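Ankyrin repeat domain protein (Legionella pneumophila subsp. pneumophila, PDB 6MCA) is a bacterial effector that interacts with the host LARP7 component of the 7SK snRNP complex. Local coordinates at residues G144-F149 and V172-E177; D49-Y54 and I81-V86; I70-I75 and T104-T109. All coordinates share one frame; numbering follows the deposited sequence.

How the contacts relate
Contact 2 opens first, at 49-54, in the loop between helices 38-43 and 58-65. Contact 3 opens at 70-75, before contact 2 closes at 81-86, and it closes in turn at 104-109. The two therefore cross. They also touch, because Ile81 CD1 of contact 2 lies 3.9 Å from Ile75 CD1 of contact 3. Contact 2 ties together two successive loops of the ankyrin array, and contact 3 packs helix 68-76 against helix 101-109, with the contacting segments running parallel. Contact 1 follows in series. It joins the start of helix 147-162 to the turn of the 168-172/178-182 hairpin. Its centre lies about 24 Å from the centre of each of the others.

Contact 1: G144-F149 and V172-E177; sequences GAKLDF and VNAKGE
The first torsion of Phe149 (chi1 -170°) sets CG opposite the backbone N and carries the ring to the turn at Asn173. The ring lies with one face against the backbone of that turn. Asn173 CA sits over its centre, 3.6 Å from the ring centroid and 10° off the normal, a CH-pi contact. Asn173 CB meets the far end of the ring at CZ, at 3.7 Å. Val172 O comes close to Phe149 CD1, at 3.2 Å, approaching obliquely. Ala174 N lies over the same face as Asn173 CA.

The turn holds its own shape. Asn173 to Gly176 form a type I beta turn. Asn173 has chi1 62°, which swings its amide away from the ring and back over the turn. There Asn173 OD1 accepts from Lys175 N at 3.0 Å, an Asx turn, and from Glu177 N at 2.9 Å. The two donors come from opposite faces of the amide plane. Away from the ring, Lys146 CG rests on Ala174 CB at 3.8 Å, while the rest of the lysine chain bends away.

Tyr117 meets the Phe149 ring nearly at right angles. Ile179 of strand 178-182 touches both Phe149 and Asn173. The first turn of helix 147-162 thus packs on the connection of the two-stranded 168-172/178-182 hairpin.

Contact 2: D49-Y54 and I81-V86; sequences DDIDEY and INKPDV
Lys83 reaches across to the backbone of Asp49. Its NZ donates a hydrogen bond to Asp49 O, modelled at 2.5 Å. That is very short, and the exact length is doubtful at this resolution. The chain of Lys83 is straight from CB to NZ, with CG set opposite the backbone N (chi1 -179°). Its last carbons run up to the same carbonyl, so CE lies 3.3 Å from Asp49 O. The grip is on the backbone and not on a carboxylate. Lys83 NZ is 5.9 Å from Asp49 OD1 and 5.4 Å from Asp50 OD1, with no contact to either. Both acids could still help stabilise the positive charge through space.

Ile51 points toward the other loop but adds only loose contacts. Its CD1 lies 4.4 Å from Lys83 CE and 4.3 Å from the carbonyl oxygen Pro84 O.

The next shell fixes the loops. Asp49 OD1 accepts from Asp80 N, and Asp50 OD2 accepts from Ser47 N. Both carboxylates thus have backbone partners of their own. Asp52 OD1 accepts from Tyr54 N at 3.0 Å, which makes an Asx turn, and also from Phe56 N. On the other side Asp85 OD1 bonds to Thr87 OG1, and Asp85 OD2 accepts from Trp94 NE1. The turn that leads into helix 91-97 is pinned in this way.

Each segment runs from one helix pair toward the next helix. Side by side near the surface, they resemble the successive finger loops of the ankyrin repeat fold, which stack one after another along the array.

Contact 3: I70-I75 and T104-T109; sequences IAEQLI and TKLLLT
Leu106 packs on the helix 70-75 segment in the manner of stacked ankyrin repeats. The two short helix segments run parallel, 7° apart, with their axes 11.1 Å from each other. Leu106 CB points toward the neighbouring helix. With chi1 169°, CG is carried out opposite the backbone N, and the branch reaches both Glu72 and Ile75. CG meets Ile75 CD1 at 3.8 Å. Both methyls also touch Ile75 CD1, with Leu106 CD1 at 3.9 Å from it. CD2 reaches on to Ala71 CB at 4.0 Å and Glu72 CG at 3.8 Å.

Leu106 and Ile75 thus reach toward each other, tip to tip. Glu72 instead crosses the leucine at about a right angle and touches it through CG. No hydrogen bond links the two segments, and the contact rests on apolar groups, including the CG methylene of Glu72.

The surroundings continue the layering. Ala71 also leans on Cys62 of helix 58-65. Thr104 and Leu108 face Leu92 of helix 91-97, and both also touch helix 134-142. Helix 101-109 belongs to the predicted repeat 87-119 and is packed on more than one side. One residue beyond Leu106, Leu107 turns its tip nearer the other helix, and its CD2 comes within 4.4 Å of Ile75 CD1.

Contact 1: G144-F149 and V172-E177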
ATOM      1  N   GLY A 144     -17.128  -1.036  17.946  1.00 30.65           N
ATOM      2  CA  GLY A 144     -16.008  -1.610  18.664  1.00 22.39           C
ATOM      3  C   GLY A 144     -14.670  -1.649  17.950  1.00 30.84           C
ATOM      4  O   GLY A 144     -13.736  -2.267  18.473  1.00 25.25           O
ATOM      5  N   ALA A 145     -14.536  -1.013  16.789  1.00 28.25           N
ATOM      6  CA  ALA A 145     -13.267  -1.043  16.072  1.00 36.87           C
ATOM      7  C   ALA A 145     -12.197  -0.264  16.832  1.00 29.99           C
ATOM      8  O   ALA A 145     -12.459   0.809  17.382  1.00 30.60           O
ATOM      9  CB  ALA A 145     -13.436  -0.473  14.665  1.00 34.06           C
ATOM     10  N   LYS A 146     -10.984  -0.815  16.860  1.00 28.23           N
ATOM     11  CA  LYS A 146      -9.861  -0.220  17.576  1.00 25.30           C
ATOM     12  C   LYS A 146      -8.915   0.437  16.575  1.00 41.29           C
ATOM     13  O   LYS A 146      -8.360  -0.238  15.702  1.00 40.07           O
ATOM     14  CB  LYS A 146      -9.127  -1.273  18.406  1.00 32.72           C
ATOM     15  CG  LYS A 146     -10.030  -2.079  19.329  1.00 47.88           C
ATOM     16  CD  LYS A 146     -10.730  -1.189  20.345  1.00 56.85           C
ATOM     17  CE  LYS A 146     -11.514  -2.013  21.357  1.00 65.24           C
ATOM     18  NZ  LYS A 146     -12.237  -1.157  22.338  1.00 61.63           N
ATOM     19  N   LEU A 147      -8.721   1.751  16.721  1.00 37.32           N
ATOM     20  CA  LEU A 147      -7.965   2.521  15.736  1.00 33.29           C
ATOM     21  C   LEU A 147      -6.470   2.224  15.791  1.00 34.21           C
ATOM     22  O   LEU A 147      -5.781   2.319  14.764  1.00 35.70           O
ATOM     23  CB  LEU A 147      -8.216   4.015  15.956  1.00 34.34           C
ATOM     24  CG  LEU A 147      -7.567   5.010  14.994  1.00 36.51           C
ATOM     25  CD1 LEU A 147      -8.010   4.734  13.573  1.00 32.02           C
ATOM     26  CD2 LEU A 147      -7.904   6.438  15.395  1.00 27.17           C
ATOM     27  N   ASP A 148      -5.954   1.867  16.970  1.00 29.87           N
ATOM     28  CA  ASP A 148      -4.515   1.676  17.121  1.00 39.01           C
ATOM     29  C   ASP A 148      -3.998   0.546  16.243  1.00 36.37           C
ATOM     30  O   ASP A 148      -2.872   0.621  15.745  1.00 38.68           O
ATOM     31  CB  ASP A 148      -4.170   1.412  18.587  1.00 44.97           C
ATOM     32  CG  ASP A 148      -4.181   2.677  19.424  1.00 66.21           C
ATOM     33  OD1 ASP A 148      -3.929   3.764  18.862  1.00 49.06           O
ATOM     34  OD2 ASP A 148      -4.442   2.584  20.642  1.00 62.76           O
ATOM     35  N   PHE A 149      -4.801  -0.500  16.036  1.00 37.25           N
ATOM     36  CA  PHE A 149      -4.396  -1.588  15.149  1.00 27.52           C
ATOM     37  C   PHE A 149      -4.131  -1.073  13.737  1.00 30.29           C
ATOM     38  O   PHE A 149      -3.074  -1.344  13.149  1.00 23.02           O
ATOM     39  CB  PHE A 149      -5.479  -2.670  15.145  1.00 37.00           C
ATOM     40  CG  PHE A 149      -5.073  -3.947  14.467  1.00 30.02           C
ATOM     41  CD1 PHE A 149      -3.739  -4.244  14.238  1.00 26.64           C
ATOM     42  CD2 PHE A 149      -6.034  -4.859  14.064  1.00 30.88           C
ATOM     43  CE1 PHE A 149      -3.375  -5.421  13.613  1.00 31.46           C
ATOM     44  CE2 PHE A 149      -5.678  -6.036  13.440  1.00 27.97           C
ATOM     45  CZ  PHE A 149      -4.346  -6.318  13.215  1.00 35.76           C
ATOM     46  N   VAL A 172       0.649  -5.375  17.263  1.00 38.38           N
ATOM     47  CA  VAL A 172      -0.396  -5.756  18.205  1.00 34.96           C
ATOM     48  C   VAL A 172      -1.750  -5.599  17.529  1.00 33.62           C
ATOM     49  O   VAL A 172      -2.060  -4.533  16.983  1.00 35.71           O
ATOM     50  CB  VAL A 172      -0.320  -4.909  19.487  1.00 36.53           C
ATOM     51  CG1 VAL A 172      -1.421  -5.306  20.452  1.00 32.91           C
ATOM     52  CG2 VAL A 172       1.046  -5.059  20.138  1.00 32.48           C
ATOM     53  N   ASN A 173      -2.557  -6.658  17.561  1.00 29.92           N
ATOM     54  CA  ASN A 173      -3.901  -6.601  17.002  1.00 25.97           C
ATOM     55  C   ASN A 173      -4.853  -6.003  18.039  1.00 41.84           C
ATOM     56  O   ASN A 173      -4.438  -5.540  19.105  1.00 43.96           O
ATOM     57  CB  ASN A 173      -4.339  -7.984  16.514  1.00 34.35           C
ATOM     58  CG  ASN A 173      -4.415  -9.022  17.630  1.00 59.66           C
ATOM     59  OD1 ASN A 173      -4.422  -8.694  18.817  1.00 59.69           O
ATOM     60  ND2 ASN A 173      -4.482 -10.291  17.241  1.00 47.37           N
ATOM     61  N   ALA A 174      -6.153  -6.013  17.739  1.00 31.48           N
ATOM     62  CA  ALA A 174      -7.130  -5.403  18.631  1.00 38.69           C
ATOM     63  C   ALA A 174      -7.375  -6.213  19.898  1.00 56.97           C
ATOM     64  O   ALA A 174      -8.084  -5.732  20.787  1.00 51.64           O
ATOM     65  CB  ALA A 174      -8.452  -5.190  17.893  1.00 25.62           C
ATOM     66  N   LYS A 175      -6.818  -7.418  20.002  1.00 58.26           N
ATOM     67  CA  LYS A 175      -6.960  -8.244  21.191  1.00 58.44           C
ATOM     68  C   LYS A 175      -5.707  -8.251  22.055  1.00 46.47           C
ATOM     69  O   LYS A 175      -5.594  -9.086  22.959  1.00 61.84           O
ATOM     70  CB  LYS A 175      -7.327  -9.677  20.801  1.00 45.40           C
ATOM     71  CG  LYS A 175      -8.798  -9.883  20.487  1.00 60.44           C
ATOM     72  CD  LYS A 175      -9.140 -11.363  20.434  1.00 71.84           C
ATOM     73  CE  LYS A 175      -8.265 -12.096  19.431  1.00 75.06           C
ATOM     74  NZ  LYS A 175      -8.516 -13.564  19.439  1.00 95.56           N
ATOM     75  N   GLY A 176      -4.766  -7.346  21.801  1.00 50.58           N
ATOM     76  CA  GLY A 176      -3.521  -7.324  22.537  1.00 41.87           C
ATOM     77  C   GLY A 176      -2.537  -8.412  22.170  1.00 55.89           C
ATOM     78  O   GLY A 176      -1.485  -8.510  22.811  1.00 63.09           O
ATOM     79  N   GLU A 177      -2.840  -9.227  21.166  1.00 54.96           N
ATOM     80  CA  GLU A 177      -1.977 -10.321  20.750  1.00 45.41           C
ATOM     81  C   GLU A 177      -1.090  -9.888  19.591  1.00 43.56           C
ATOM     82  O   GLU A 177      -1.462  -9.032  18.784  1.00 47.29           O
ATOM     83  CB  GLU A 177      -2.804 -11.543  20.344  1.00 48.86           C
ATOM     84  CG  GLU A 177      -4.065 -11.741  21.169  1.00 59.86           C
ATOM     85  CD  GLU A 177      -4.825 -12.995  20.781  1.00 83.88           C
ATOM     86  OE1 GLU A 177      -5.057 -13.848  21.663  1.00 82.12           O
ATOM     87  OE2 GLU A 177      -5.187 -13.128  19.592  1.00 72.12           O
TER

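Contact 2: D49-Y54 and I81-V86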
ATOM      1  N   ASP A  49     -22.914 -20.776   2.306  1.00 33.67           N
ATOM      2  CA  ASP A  49     -21.583 -20.341   2.703  1.00 36.15           C
ATOM      3  C   ASP A  49     -20.505 -20.827   1.742  1.00 36.76           C
ATOM      4  O   ASP A  49     -19.316 -20.621   2.004  1.00 34.55           O
ATOM      5  CB  ASP A  49     -21.267 -20.830   4.120  1.00 37.46           C
ATOM      6  CG  ASP A  49     -22.136 -20.173   5.177  1.00 47.51           C
ATOM      7  OD1 ASP A  49     -22.290 -18.935   5.139  1.00 47.13           O
ATOM      8  OD2 ASP A  49     -22.660 -20.899   6.050  1.00 46.62           O
ATOM      9  N   ASP A  50     -20.892 -21.464   0.639  1.00 33.25           N
ATOM     10  CA  ASP A  50     -19.921 -22.071  -0.261  1.00 37.49           C
ATOM     11  C   ASP A  50     -19.150 -21.011  -1.038  1.00 41.14           C
ATOM     12  O   ASP A  50     -19.692 -19.965  -1.406  1.00 42.07           O
ATOM     13  CB  ASP A  50     -20.619 -23.020  -1.238  1.00 47.58           C
ATOM     14  CG  ASP A  50     -20.965 -24.357  -0.612  1.00 55.43           C
ATOM     15  OD1 ASP A  50     -20.214 -24.812   0.277  1.00 51.98           O
ATOM     16  OD2 ASP A  50     -21.985 -24.957  -1.013  1.00 47.01           O
ATOM     17  N   ILE A  51     -17.874 -21.293  -1.286  1.00 36.95           N
ATOM     18  CA  ILE A  51     -17.053 -20.456  -2.152  1.00 36.97           C
ATOM     19  C   ILE A  51     -17.432 -20.738  -3.599  1.00 40.30           C
ATOM     20  O   ILE A  51     -17.428 -21.894  -4.038  1.00 37.97           O
ATOM     21  CB  ILE A  51     -15.560 -20.720  -1.903  1.00 32.25           C
ATOM     22  CG1 ILE A  51     -15.182 -20.350  -0.466  1.00 33.82           C
ATOM     23  CG2 ILE A  51     -14.709 -19.956  -2.904  1.00 24.68           C
ATOM     24  CD1 ILE A  51     -15.158 -18.860  -0.201  1.00 36.35           C
ATOM     25  N   ASP A  52     -17.763 -19.687  -4.344  1.00 39.46           N
ATOM     26  CA  ASP A  52     -18.278 -19.849  -5.696  1.00 36.29           C
ATOM     27  C   ASP A  52     -17.130 -19.904  -6.705  1.00 34.49           C
ATOM     28  O   ASP A  52     -15.951 -19.963  -6.345  1.00 27.35           O
ATOM     29  CB  ASP A  52     -19.281 -18.740  -6.018  1.00 32.06           C
ATOM     30  CG  ASP A  52     -18.688 -17.342  -5.902  1.00 37.78           C
ATOM     31  OD1 ASP A  52     -17.450 -17.185  -5.963  1.00 29.23           O
ATOM     32  OD2 ASP A  52     -19.474 -16.386  -5.740  1.00 41.03           O
ATOM     33  N   GLU A  53     -17.477 -19.876  -7.993  1.00 34.55           N
ATOM     34  CA  GLU A  53     -16.496 -19.975  -9.067  1.00 35.13           C
ATOM     35  C   GLU A  53     -15.574 -18.766  -9.147  1.00 44.36           C
ATOM     36  O   GLU A  53     -14.549 -18.839  -9.833  1.00 43.40           O
ATOM     37  CB  GLU A  53     -17.212 -20.165 -10.407  1.00 33.46           C
ATOM     38  CG  GLU A  53     -18.194 -19.055 -10.757  1.00 37.93           C
ATOM     39  CD  GLU A  53     -19.603 -19.333 -10.262  1.00 69.20           C
ATOM     40  OE1 GLU A  53     -19.750 -19.896  -9.155  1.00 53.48           O
ATOM     41  OE2 GLU A  53     -20.565 -18.990 -10.983  1.00 52.11           O
ATOM     42  N   TYR A  54     -15.907 -17.666  -8.475  1.00 45.01           N
ATOM     43  CA  TYR A  54     -15.070 -16.475  -8.461  1.00 38.32           C
ATOM     44  C   TYR A  54     -14.229 -16.356  -7.198  1.00 44.35           C
ATOM     45  O   TYR A  54     -13.486 -15.380  -7.055  1.00 35.27           O
ATOM     46  CB  TYR A  54     -15.933 -15.219  -8.623  1.00 35.88           C
ATOM     47  CG  TYR A  54     -16.811 -15.230  -9.854  1.00 37.64           C
ATOM     48  CD1 TYR A  54     -16.279 -14.978 -11.112  1.00 41.90           C
ATOM     49  CD2 TYR A  54     -18.171 -15.489  -9.759  1.00 29.47           C
ATOM     50  CE1 TYR A  54     -17.078 -14.985 -12.241  1.00 29.95           C
ATOM     51  CE2 TYR A  54     -18.978 -15.499 -10.881  1.00 41.62           C
ATOM     52  CZ  TYR A  54     -18.426 -15.246 -12.119  1.00 44.05           C
ATOM     53  OH  TYR A  54     -19.226 -15.255 -13.239  1.00 36.48           O
ATOM     54  N   ILE A  81     -21.528 -14.751   8.842  1.00 29.53           N
ATOM     55  CA  ILE A  81     -21.331 -13.352   8.483  1.00 33.18           C
ATOM     56  C   ILE A  81     -19.872 -12.925   8.517  1.00 30.62           C
ATOM     57  O   ILE A  81     -19.555 -11.806   8.094  1.00 31.54           O
ATOM     58  CB  ILE A  81     -22.175 -12.448   9.405  1.00 40.77           C
ATOM     59  CG1 ILE A  81     -22.612 -11.186   8.660  1.00 37.10           C
ATOM     60  CG2 ILE A  81     -21.409 -12.106  10.679  1.00 32.17           C
ATOM     61  CD1 ILE A  81     -23.788 -10.484   9.290  1.00 33.39           C
ATOM     62  N   ASN A  82     -18.971 -13.784   8.994  1.00 34.88           N
ATOM     63  CA  ASN A  82     -17.553 -13.453   9.077  1.00 29.22           C
ATOM     64  C   ASN A  82     -16.679 -14.357   8.216  1.00 36.01           C
ATOM     65  O   ASN A  82     -15.449 -14.317   8.349  1.00 28.64           O
ATOM     66  CB  ASN A  82     -17.078 -13.508  10.533  1.00 28.15           C
ATOM     67  CG  ASN A  82     -17.608 -12.357  11.364  1.00 38.38           C
ATOM     68  OD1 ASN A  82     -17.622 -11.210  10.917  1.00 39.92           O
ATOM     69  ND2 ASN A  82     -18.047 -12.657  12.579  1.00 37.49           N
ATOM     70  N   LYS A  83     -17.265 -15.164   7.341  1.00 30.69           N
ATOM     71  CA  LYS A  83     -16.466 -16.063   6.512  1.00 36.24           C
ATOM     72  C   LYS A  83     -15.749 -15.273   5.426  1.00 33.53           C
ATOM     73  O   LYS A  83     -16.408 -14.595   4.626  1.00 25.11           O
ATOM     74  CB  LYS A  83     -17.334 -17.148   5.883  1.00 34.89           C
ATOM     75  CG  LYS A  83     -16.534 -18.120   5.031  1.00 22.74           C
ATOM     76  CD  LYS A  83     -17.376 -19.281   4.541  1.00 28.90           C
ATOM     77  CE  LYS A  83     -16.530 -20.254   3.735  1.00 26.27           C
ATOM     78  NZ  LYS A  83     -17.317 -21.419   3.251  1.00 36.11           N
ATOM     79  N   PRO A  84     -14.422 -15.325   5.356  1.00 27.28           N
ATOM     80  CA  PRO A  84     -13.706 -14.528   4.356  1.00 25.81           C
ATOM     81  C   PRO A  84     -13.387 -15.315   3.096  1.00 36.95           C
ATOM     82  O   PRO A  84     -13.643 -16.521   3.022  1.00 38.36           O
ATOM     83  CB  PRO A  84     -12.427 -14.137   5.099  1.00 27.74           C
ATOM     84  CG  PRO A  84     -12.144 -15.355   5.946  1.00 20.50           C
ATOM     85  CD  PRO A  84     -13.495 -15.963   6.307  1.00 28.26           C
ATOM     86  N   ASP A  85     -12.823 -14.639   2.100  1.00 36.77           N
ATOM     87  CA  ASP A  85     -12.254 -15.317   0.945  1.00 28.70           C
ATOM     88  C   ASP A  85     -10.835 -15.761   1.301  1.00 36.83           C
ATOM     89  O   ASP A  85     -10.404 -15.668   2.455  1.00 36.81           O
ATOM     90  CB  ASP A  85     -12.310 -14.415  -0.286  1.00 35.58           C
ATOM     91  CG  ASP A  85     -11.641 -13.073  -0.061  1.00 43.33           C
ATOM     92  OD1 ASP A  85     -10.394 -13.026  -0.044  1.00 58.24           O
ATOM     93  OD2 ASP A  85     -12.360 -12.064   0.091  1.00 49.21           O
ATOM     94  N   VAL A  86     -10.084 -16.246   0.309  1.00 37.01           N
ATOM     95  CA  VAL A  86      -8.763 -16.810   0.585  1.00 41.15           C
ATOM     96  C   VAL A  86      -7.806 -15.745   1.113  1.00 40.47           C
ATOM     97  O   VAL A  86      -6.872 -16.057   1.861  1.00 58.54           O
ATOM     98  CB  VAL A  86      -8.210 -17.503  -0.678  1.00 39.39           C
ATOM     99  CG1 VAL A  86      -7.947 -16.489  -1.780  1.00 28.08           C
ATOM    100  CG2 VAL A  86      -6.949 -18.296  -0.352  1.00 41.41           C
TER

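Contact 3: I70-I75 and T104-T109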
ATOM      1  N   ILE A  70     -30.505  -8.781  -1.011  1.00 39.12           N
ATOM      2  CA  ILE A  70     -30.027 -10.158  -1.078  1.00 34.75           C
ATOM      3  C   ILE A  70     -29.178 -10.485   0.144  1.00 37.27           C
ATOM      4  O   ILE A  70     -29.209 -11.610   0.658  1.00 37.85           O
ATOM      5  CB  ILE A  70     -29.259 -10.391  -2.391  1.00 31.52           C
ATOM      6  CG1 ILE A  70     -30.055  -9.833  -3.573  1.00 26.75           C
ATOM      7  CG2 ILE A  70     -28.976 -11.872  -2.584  1.00 22.83           C
ATOM      8  CD1 ILE A  70     -29.582 -10.328  -4.921  1.00 33.21           C
ATOM      9  N   ALA A  71     -28.418  -9.503   0.639  1.00 31.16           N
ATOM     10  CA  ALA A  71     -27.639  -9.720   1.854  1.00 33.19           C
ATOM     11  C   ALA A  71     -28.547  -9.926   3.061  1.00 37.47           C
ATOM     12  O   ALA A  71     -28.252 -10.752   3.931  1.00 37.83           O
ATOM     13  CB  ALA A  71     -26.689  -8.546   2.086  1.00 28.89           C
ATOM     14  N   GLU A  72     -29.653  -9.180   3.132  1.00 30.12           N
ATOM     15  CA  GLU A  72     -30.629  -9.396   4.195  1.00 40.68           C
ATOM     16  C   GLU A  72     -31.219 -10.796   4.113  1.00 45.54           C
ATOM     17  O   GLU A  72     -31.387 -11.470   5.138  1.00 34.28           O
ATOM     18  CB  GLU A  72     -31.740  -8.350   4.117  1.00 38.52           C
ATOM     19  CG  GLU A  72     -31.314  -6.939   4.476  1.00 42.50           C
ATOM     20  CD  GLU A  72     -32.376  -5.912   4.137  1.00 54.10           C
ATOM     21  OE1 GLU A  72     -32.305  -4.783   4.665  1.00 76.36           O
ATOM     22  OE2 GLU A  72     -33.286  -6.237   3.344  1.00 60.38           O
ATOM     23  N   GLN A  73     -31.547 -11.244   2.900  1.00 43.00           N
ATOM     24  CA  GLN A  73     -32.041 -12.607   2.722  1.00 26.26           C
ATOM     25  C   GLN A  73     -31.024 -13.628   3.219  1.00 45.93           C
ATOM     26  O   GLN A  73     -31.372 -14.570   3.939  1.00 40.72           O
ATOM     27  CB  GLN A  73     -32.378 -12.857   1.251  1.00 34.14           C
ATOM     28  CG  GLN A  73     -33.585 -12.089   0.753  1.00 37.87           C
ATOM     29  CD  GLN A  73     -34.843 -12.422   1.527  1.00 61.50           C
ATOM     30  OE1 GLN A  73     -35.154 -13.591   1.757  1.00 74.09           O
ATOM     31  NE2 GLN A  73     -35.578 -11.393   1.932  1.00 60.57           N
ATOM     32  N   LEU A  74     -29.754 -13.445   2.850  1.00 32.42           N
ATOM     33  CA  LEU A  74     -28.716 -14.392   3.255  1.00 35.49           C
ATOM     34  C   LEU A  74     -28.523 -14.397   4.767  1.00 38.02           C
ATOM     35  O   LEU A  74     -28.331 -15.460   5.372  1.00 39.82           O
ATOM     36  CB  LEU A  74     -27.403 -14.061   2.550  1.00 25.07           C
ATOM     37  CG  LEU A  74     -27.362 -14.367   1.053  1.00 32.64           C
ATOM     38  CD1 LEU A  74     -26.111 -13.779   0.430  1.00 29.11           C
ATOM     39  CD2 LEU A  74     -27.428 -15.866   0.813  1.00 28.30           C
ATOM     40  N   ILE A  75     -28.563 -13.221   5.396  1.00 41.94           N
ATOM     41  CA  ILE A  75     -28.419 -13.147   6.846  1.00 39.97           C
ATOM     42  C   ILE A  75     -29.608 -13.807   7.532  1.00 42.63           C
ATOM     43  O   ILE A  75     -29.458 -14.464   8.569  1.00 42.36           O
ATOM     44  CB  ILE A  75     -28.241 -11.683   7.289  1.00 38.04           C
ATOM     45  CG1 ILE A  75     -26.890 -11.146   6.810  1.00 33.91           C
ATOM     46  CG2 ILE A  75     -28.355 -11.553   8.800  1.00 39.85           C
ATOM     47  CD1 ILE A  75     -26.776  -9.640   6.875  1.00 32.73           C
ATOM     48  N   THR A 104     -22.380  -1.779   5.582  1.00 23.22           N
ATOM     49  CA  THR A 104     -21.545  -1.900   6.773  1.00 29.88           C
ATOM     50  C   THR A 104     -22.396  -1.949   8.036  1.00 32.10           C
ATOM     51  O   THR A 104     -22.137  -2.754   8.937  1.00 25.92           O
ATOM     52  CB  THR A 104     -20.554  -0.737   6.843  1.00 34.37           C
ATOM     53  OG1 THR A 104     -19.749  -0.717   5.658  1.00 28.29           O
ATOM     54  CG2 THR A 104     -19.650  -0.873   8.062  1.00 32.58           C
ATOM     55  N   LYS A 105     -23.421  -1.097   8.114  1.00 28.21           N
ATOM     56  CA  LYS A 105     -24.301  -1.098   9.277  1.00 36.06           C
ATOM     57  C   LYS A 105     -25.081  -2.402   9.379  1.00 35.25           C
ATOM     58  O   LYS A 105     -25.237  -2.954  10.475  1.00 33.28           O
ATOM     59  CB  LYS A 105     -25.253   0.097   9.211  1.00 33.10           C
ATOM     60  CG  LYS A 105     -26.039   0.345  10.489  1.00 43.05           C
ATOM     61  CD  LYS A 105     -27.065   1.451  10.294  1.00 56.16           C
ATOM     62  CE  LYS A 105     -27.882   1.680  11.554  1.00 63.13           C
ATOM     63  NZ  LYS A 105     -28.994   2.644  11.323  1.00 71.94           N
ATOM     64  N   LEU A 106     -25.571  -2.914   8.247  1.00 31.94           N
ATOM     65  CA  LEU A 106     -26.276  -4.191   8.251  1.00 31.90           C
ATOM     66  C   LEU A 106     -25.373  -5.312   8.749  1.00 30.71           C
ATOM     67  O   LEU A 106     -25.783  -6.137   9.574  1.00 36.10           O
ATOM     68  CB  LEU A 106     -26.802  -4.507   6.851  1.00 31.43           C
ATOM     69  CG  LEU A 106     -27.324  -5.932   6.650  1.00 41.29           C
ATOM     70  CD1 LEU A 106     -28.556  -6.187   7.507  1.00 35.53           C
ATOM     71  CD2 LEU A 106     -27.614  -6.206   5.183  1.00 28.19           C
ATOM     72  N   LEU A 107     -24.132  -5.355   8.257  1.00 30.07           N
ATOM     73  CA  LEU A 107     -23.211  -6.409   8.671  1.00 31.98           C
ATOM     74  C   LEU A 107     -22.866  -6.292  10.152  1.00 30.88           C
ATOM     75  O   LEU A 107     -22.860  -7.295  10.875  1.00 33.03           O
ATOM     76  CB  LEU A 107     -21.946  -6.366   7.815  1.00 29.61           C
ATOM     77  CG  LEU A 107     -22.135  -6.743   6.345  1.00 32.85           C
ATOM     78  CD1 LEU A 107     -20.839  -6.564   5.573  1.00 26.33           C
ATOM     79  CD2 LEU A 107     -22.646  -8.169   6.218  1.00 28.01           C
ATOM     80  N   LEU A 108     -22.581  -5.074  10.622  1.00 36.76           N
ATOM     81  CA  LEU A 108     -22.238  -4.883  12.028  1.00 29.30           C
ATOM     82  C   LEU A 108     -23.411  -5.205  12.944  1.00 40.13           C
ATOM     83  O   LEU A 108     -23.204  -5.669  14.072  1.00 26.28           O
ATOM     84  CB  LEU A 108     -21.765  -3.449  12.263  1.00 32.24           C
ATOM     85  CG  LEU A 108     -20.384  -3.078  11.717  1.00 26.61           C
ATOM     86  CD1 LEU A 108     -20.154  -1.579  11.823  1.00 23.91           C
ATOM     87  CD2 LEU A 108     -19.296  -3.844  12.451  1.00 17.40           C
ATOM     88  N   THR A 109     -24.642  -4.969  12.481  1.00 28.56           N
ATOM     89  CA  THR A 109     -25.812  -5.260  13.302  1.00 34.07           C
ATOM     90  C   THR A 109     -25.902  -6.746  13.633  1.00 43.00           C
ATOM     91  O   THR A 109     -26.286  -7.119  14.748  1.00 44.62           O
ATOM     92  CB  THR A 109     -27.080  -4.793  12.587  1.00 32.11           C
ATOM     93  OG1 THR A 109     -27.020  -3.376  12.381  1.00 37.40           O
ATOM     94  CG2 THR A 109     -28.319  -5.128  13.406  1.00 34.69           C
TER